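Local coordinates for protein toll (Drosophila melanogaster, PDB 4LXR) that serves as the cell-surface receptor for cleaved Spätzle, switching on Toll signalling in embryonic dorsal-ventral patterning and antifungal immunity, at residues F407-N421 / F442-N456. Sequence-based numbering, arbitrary orientation.
Sequences FVSTNGLRHLHLDHN and FGYMHGLLTLNLRNN. With NAG (2-acetamido-2-deoxy-beta-D-glucopyranose), chain E; NAG (2-acetamido-2-deoxy-beta-D-glucopyranose), chain F.
Two successive turns of the leucine-rich repeat solenoid in the Toll ectodomain meet where strand 415-417 runs parallel to strand 450-452, their axes 4.8 Å apart. Backbone bonds alternate between the strands, among them Leu416 N to Thr450 O and Asn452 N to Leu416 O, while Arg414 O accepts from both Leu449 N and Thr450 N. On the sheet face carrying His415 and Thr450, His415 ND1 and Thr450 OG1 are hydrogen-bonded at 2.8 Å, the hydroxyl lying near the ring plane. Leu416 and Leu451 turn to the other face, into the core, where Leu416 CD2 sits 3.7 Å from Phe442 CD1. Phe407 CE2 lies at the edge of the Phe442 ring, near its plane, but the two rings meet obliquely, their planes 56° apart. Met445, bent at its last torsion (chi3 -74°), brings CE to 3.6 Å from Phe407 CB and rests SD against Leu413 CD2. Farther out, Val408 CB stands over the centre of the Tyr444 ring in a CH-pi contact. After the strands come the equivalent asparagines of the two repeats: Asn421 ND2 and Asn456 ND2 both donate to Leu418 O, from opposite faces of its carbonyl plane, the latter at 3.0 Å, and Asn456 OD1 accepts from Ile423 N. At the glycosylated end, Asn455 ND2, covalently joined to C1 of an N-acetylglucosamine, donates in the ring plane of His420 to its ND1 at 2.8 Å.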
# COMPACT_ATOMS: atom_id res chain seq x y z
N PHE A 407 20.25 -4.40 19.42
CA PHE A 407 19.00 -5.15 19.53
C PHE A 407 19.09 -6.39 20.41
O PHE A 407 18.28 -7.31 20.29
CB PHE A 407 18.47 -5.48 18.14
CG PHE A 407 18.09 -4.26 17.35
CD1 PHE A 407 16.87 -3.61 17.59
CD2 PHE A 407 18.95 -3.75 16.38
CE1 PHE A 407 16.53 -2.46 16.87
CE2 PHE A 407 18.61 -2.62 15.65
CZ PHE A 407 17.41 -1.96 15.89
N VAL A 408 20.04 -6.40 21.33
CA VAL A 408 20.17 -7.53 22.23
C VAL A 408 19.00 -7.59 23.22
O VAL A 408 18.57 -8.67 23.59
CB VAL A 408 21.54 -7.55 22.96
CG1 VAL A 408 21.81 -6.24 23.68
CG2 VAL A 408 21.60 -8.70 23.95
N SER A 409 18.45 -6.44 23.60
CA SER A 409 17.46 -6.40 24.68
C SER A 409 16.02 -6.16 24.25
O SER A 409 15.12 -6.03 25.09
CB SER A 409 17.87 -5.37 25.74
OG SER A 409 19.15 -5.69 26.27
N THR A 410 15.79 -6.10 22.94
CA THR A 410 14.46 -5.86 22.41
C THR A 410 13.77 -7.17 22.01
O THR A 410 13.38 -7.37 20.85
CB THR A 410 14.52 -4.93 21.21
OG1 THR A 410 15.54 -5.39 20.33
CG2 THR A 410 14.85 -3.51 21.65
N ASN A 411 13.61 -8.06 22.99
CA ASN A 411 13.03 -9.38 22.77
C ASN A 411 11.56 -9.34 22.38
O ASN A 411 11.03 -10.28 21.80
CB ASN A 411 13.20 -10.25 24.02
CG ASN A 411 14.62 -10.22 24.55
OD1 ASN A 411 15.58 -10.31 23.78
ND2 ASN A 411 14.76 -10.07 25.86
N GLY A 412 10.90 -8.23 22.69
CA GLY A 412 9.50 -8.08 22.35
C GLY A 412 9.27 -7.62 20.92
O GLY A 412 8.14 -7.68 20.43
N LEU A 413 10.33 -7.17 20.24
CA LEU A 413 10.19 -6.57 18.90
C LEU A 413 9.71 -7.56 17.84
O LEU A 413 10.23 -8.67 17.73
CB LEU A 413 11.51 -5.93 18.44
CG LEU A 413 11.37 -4.89 17.31
CD1 LEU A 413 10.61 -3.65 17.76
CD2 LEU A 413 12.72 -4.49 16.78
N ARG A 414 8.71 -7.15 17.07
CA ARG A 414 8.09 -8.01 16.07
C ARG A 414 8.16 -7.41 14.64
O ARG A 414 8.18 -8.14 13.65
CB ARG A 414 6.63 -8.30 16.46
CG ARG A 414 6.47 -9.07 17.79
CD ARG A 414 7.07 -10.49 17.71
NE ARG A 414 7.08 -11.16 19.01
CZ ARG A 414 8.14 -11.25 19.80
NH1 ARG A 414 9.30 -10.70 19.46
NH2 ARG A 414 8.04 -11.88 20.96
N HIS A 415 8.18 -6.09 14.55
CA HIS A 415 8.13 -5.41 13.26
C HIS A 415 9.17 -4.28 13.21
O HIS A 415 9.05 -3.27 13.91
CB HIS A 415 6.73 -4.84 13.01
CG HIS A 415 5.64 -5.85 13.16
ND1 HIS A 415 5.44 -6.87 12.25
CD2 HIS A 415 4.70 -6.01 14.12
CE1 HIS A 415 4.41 -7.61 12.64
NE2 HIS A 415 3.94 -7.11 13.77
N LEU A 416 10.18 -4.48 12.38
CA LEU A 416 11.32 -3.58 12.30
C LEU A 416 11.42 -2.99 10.89
O LEU A 416 11.71 -3.70 9.93
CB LEU A 416 12.60 -4.32 12.69
CG LEU A 416 13.90 -3.51 12.61
CD1 LEU A 416 13.78 -2.18 13.38
CD2 LEU A 416 15.06 -4.33 13.13
N HIS A 417 11.17 -1.69 10.77
CA HIS A 417 11.24 -1.00 9.48
C HIS A 417 12.43 -0.06 9.41
O HIS A 417 12.47 0.98 10.08
CB HIS A 417 9.96 -0.20 9.23
CG HIS A 417 8.72 -1.04 9.27
ND1 HIS A 417 8.17 -1.60 8.14
CD2 HIS A 417 7.95 -1.44 10.31
CE1 HIS A 417 7.09 -2.29 8.48
NE2 HIS A 417 6.94 -2.21 9.79
N LEU A 418 13.40 -0.43 8.58
CA LEU A 418 14.60 0.36 8.38
C LEU A 418 14.74 0.74 6.91
O LEU A 418 15.84 1.01 6.45
CB LEU A 418 15.84 -0.41 8.85
CG LEU A 418 15.88 -0.70 10.36
CD1 LEU A 418 17.11 -1.51 10.72
CD2 LEU A 418 15.81 0.60 11.19
N ASP A 419 13.62 0.77 6.19
CA ASP A 419 13.66 1.05 4.76
C ASP A 419 14.11 2.48 4.41
O ASP A 419 13.81 3.41 5.14
CB ASP A 419 12.29 0.76 4.12
CG ASP A 419 11.13 1.30 4.95
OD1 ASP A 419 11.15 1.13 6.18
OD2 ASP A 419 10.20 1.91 4.39
N HIS A 420 14.83 2.64 3.29
CA HIS A 420 15.26 3.94 2.78
C HIS A 420 16.30 4.59 3.70
O HIS A 420 16.12 5.70 4.20
CB HIS A 420 14.06 4.89 2.54
CG HIS A 420 12.91 4.25 1.84
ND1 HIS A 420 12.99 3.78 0.54
CD2 HIS A 420 11.64 4.00 2.24
CE1 HIS A 420 11.83 3.27 0.18
NE2 HIS A 420 10.99 3.40 1.20
N ASN A 421 17.37 3.87 3.95
CA ASN A 421 18.47 4.37 4.75
C ASN A 421 19.78 4.10 4.01
O ASN A 421 19.75 3.82 2.81
CB ASN A 421 18.43 3.73 6.14
CG ASN A 421 17.48 4.45 7.08
OD1 ASN A 421 17.75 5.58 7.48
ND2 ASN A 421 16.35 3.82 7.42
N PHE A 442 20.54 -7.99 13.90
CA PHE A 442 19.15 -8.33 14.20
C PHE A 442 19.03 -9.75 14.76
O PHE A 442 17.93 -10.18 15.13
CB PHE A 442 18.32 -8.18 12.94
CG PHE A 442 18.57 -6.89 12.22
CD1 PHE A 442 18.51 -5.68 12.91
CD2 PHE A 442 18.92 -6.88 10.89
CE1 PHE A 442 18.78 -4.49 12.26
CE2 PHE A 442 19.18 -5.68 10.24
CZ PHE A 442 19.10 -4.49 10.93
N GLY A 443 20.16 -10.44 14.82
CA GLY A 443 20.20 -11.86 15.11
C GLY A 443 19.65 -12.28 16.46
O GLY A 443 19.32 -13.45 16.65
N TYR A 444 19.56 -11.34 17.39
CA TYR A 444 19.06 -11.64 18.72
C TYR A 444 17.56 -11.83 18.70
O TYR A 444 16.98 -12.44 19.60
CB TYR A 444 19.44 -10.53 19.72
CG TYR A 444 20.93 -10.46 19.98
CD1 TYR A 444 21.55 -11.37 20.82
CD2 TYR A 444 21.72 -9.50 19.36
CE1 TYR A 444 22.92 -11.33 21.06
CE2 TYR A 444 23.10 -9.44 19.59
CZ TYR A 444 23.68 -10.36 20.45
OH TYR A 444 25.04 -10.32 20.69
N MET A 445 16.92 -11.32 17.66
CA MET A 445 15.47 -11.26 17.64
C MET A 445 14.89 -12.44 16.87
O MET A 445 14.35 -12.29 15.77
CB MET A 445 15.00 -9.91 17.09
CG MET A 445 15.50 -8.76 17.95
SD MET A 445 14.94 -7.13 17.44
CE MET A 445 15.95 -6.86 15.98
N HIS A 446 15.01 -13.62 17.49
CA HIS A 446 14.50 -14.87 16.93
C HIS A 446 12.99 -14.79 16.69
O HIS A 446 12.47 -15.45 15.79
CB HIS A 446 14.86 -16.07 17.83
CG HIS A 446 14.46 -15.90 19.26
ND1 HIS A 446 15.37 -15.74 20.28
CD2 HIS A 446 13.24 -15.87 19.85
CE1 HIS A 446 14.73 -15.62 21.43
NE2 HIS A 446 13.43 -15.68 21.20
N GLY A 447 12.30 -13.97 17.48
CA GLY A 447 10.86 -13.85 17.33
C GLY A 447 10.38 -12.86 16.27
O GLY A 447 9.17 -12.70 16.08
N LEU A 448 11.32 -12.20 15.58
CA LEU A 448 10.98 -11.15 14.61
C LEU A 448 10.04 -11.61 13.48
O LEU A 448 10.20 -12.70 12.92
CB LEU A 448 12.24 -10.52 14.01
CG LEU A 448 12.10 -9.13 13.36
CD1 LEU A 448 11.76 -8.06 14.40
CD2 LEU A 448 13.36 -8.74 12.61
N LEU A 449 9.07 -10.76 13.15
CA LEU A 449 8.05 -11.08 12.14
C LEU A 449 8.26 -10.30 10.84
O LEU A 449 8.15 -10.84 9.74
CB LEU A 449 6.64 -10.82 12.69
CG LEU A 449 6.23 -11.65 13.92
CD1 LEU A 449 4.82 -11.34 14.41
CD2 LEU A 449 6.39 -13.15 13.65
N THR A 450 8.54 -9.01 10.97
CA THR A 450 8.78 -8.16 9.81
C THR A 450 10.17 -7.57 9.90
O THR A 450 10.53 -6.91 10.88
CB THR A 450 7.80 -6.99 9.74
OG1 THR A 450 6.45 -7.47 9.73
CG2 THR A 450 8.06 -6.15 8.50
N LEU A 451 10.96 -7.81 8.86
CA LEU A 451 12.24 -7.13 8.71
C LEU A 451 12.22 -6.45 7.35
O LEU A 451 12.40 -7.08 6.31
CB LEU A 451 13.41 -8.12 8.80
CG LEU A 451 14.80 -7.51 8.67
CD1 LEU A 451 14.97 -6.28 9.57
CD2 LEU A 451 15.88 -8.57 8.96
N ASN A 452 12.02 -5.14 7.38
CA ASN A 452 11.99 -4.36 6.15
C ASN A 452 13.27 -3.55 5.99
O ASN A 452 13.48 -2.57 6.71
CB ASN A 452 10.76 -3.46 6.17
CG ASN A 452 10.63 -2.61 4.93
OD1 ASN A 452 11.41 -2.73 3.99
ND2 ASN A 452 9.63 -1.73 4.92
N LEU A 453 14.11 -3.99 5.05
CA LEU A 453 15.39 -3.36 4.76
C LEU A 453 15.44 -2.84 3.34
O LEU A 453 16.52 -2.66 2.76
CB LEU A 453 16.53 -4.35 4.96
CG LEU A 453 16.79 -4.78 6.40
CD1 LEU A 453 17.74 -5.96 6.39
CD2 LEU A 453 17.36 -3.60 7.18
N ARG A 454 14.27 -2.60 2.77
CA ARG A 454 14.13 -2.08 1.43
C ARG A 454 14.96 -0.82 1.21
O ARG A 454 14.95 0.09 2.05
CB ARG A 454 12.66 -1.79 1.24
CG ARG A 454 12.27 -0.89 0.12
CD ARG A 454 10.75 -0.86 0.06
NE ARG A 454 10.25 -0.90 -1.30
CZ ARG A 454 9.64 -1.94 -1.86
NH1 ARG A 454 9.43 -3.06 -1.17
NH2 ARG A 454 9.24 -1.86 -3.11
N ASN A 455 15.71 -0.77 0.10
CA ASN A 455 16.37 0.46 -0.35
C ASN A 455 17.49 0.91 0.60
O ASN A 455 17.54 2.06 1.07
CB ASN A 455 15.33 1.56 -0.58
CG ASN A 455 15.90 2.81 -1.26
OD1 ASN A 455 17.01 2.79 -1.79
ND2 ASN A 455 15.13 3.88 -1.25
N ASN A 456 18.36 -0.04 0.92
CA ASN A 456 19.61 0.21 1.63
C ASN A 456 20.77 -0.26 0.75
O ASN A 456 20.67 -0.19 -0.47
CB ASN A 456 19.58 -0.51 2.98
CG ASN A 456 18.74 0.25 4.01
OD1 ASN A 456 19.20 1.23 4.57
ND2 ASN A 456 17.50 -0.20 4.25
C1 NAG E . 15.76 5.07 -1.75
C2 NAG E . 14.59 5.63 -2.59
C3 NAG E . 14.89 7.06 -3.04
C4 NAG E . 15.28 7.93 -1.85
C5 NAG E . 16.45 7.28 -1.12
C6 NAG E . 16.91 8.05 0.10
C7 NAG E . 13.31 3.92 -3.81
C8 NAG E . 13.19 3.14 -5.08
N2 NAG E . 14.33 4.78 -3.75
O3 NAG E . 13.73 7.57 -3.69
O4 NAG E . 15.70 9.21 -2.30
O5 NAG E . 16.05 5.98 -0.66
O6 NAG E . 15.88 8.15 1.07
O7 NAG E . 12.52 3.77 -2.88
C1 NAG F . 8.52 -6.69 -4.16
C2 NAG F . 7.04 -7.02 -4.37
C3 NAG F . 6.57 -6.54 -5.75
C4 NAG F . 7.01 -5.11 -6.03
C5 NAG F . 8.49 -4.96 -5.73
C6 NAG F . 9.01 -3.55 -5.93
C7 NAG F . 5.90 -8.97 -3.40
C8 NAG F . 5.08 -8.00 -2.61
N2 NAG F . 6.81 -8.44 -4.23
O3 NAG F . 5.15 -6.65 -5.82
O4 NAG F . 6.85 -4.79 -7.41
O5 NAG F . 8.74 -5.31 -4.37
O6 NAG F . 8.41 -2.65 -5.02
O7 NAG F . 5.74 -10.18 -3.30
O HOH W 1 14.93 -12.03 21.71
O HOH W 2 12.92 -12.31 19.90
O HOH W 3 8.76 0.20 2.57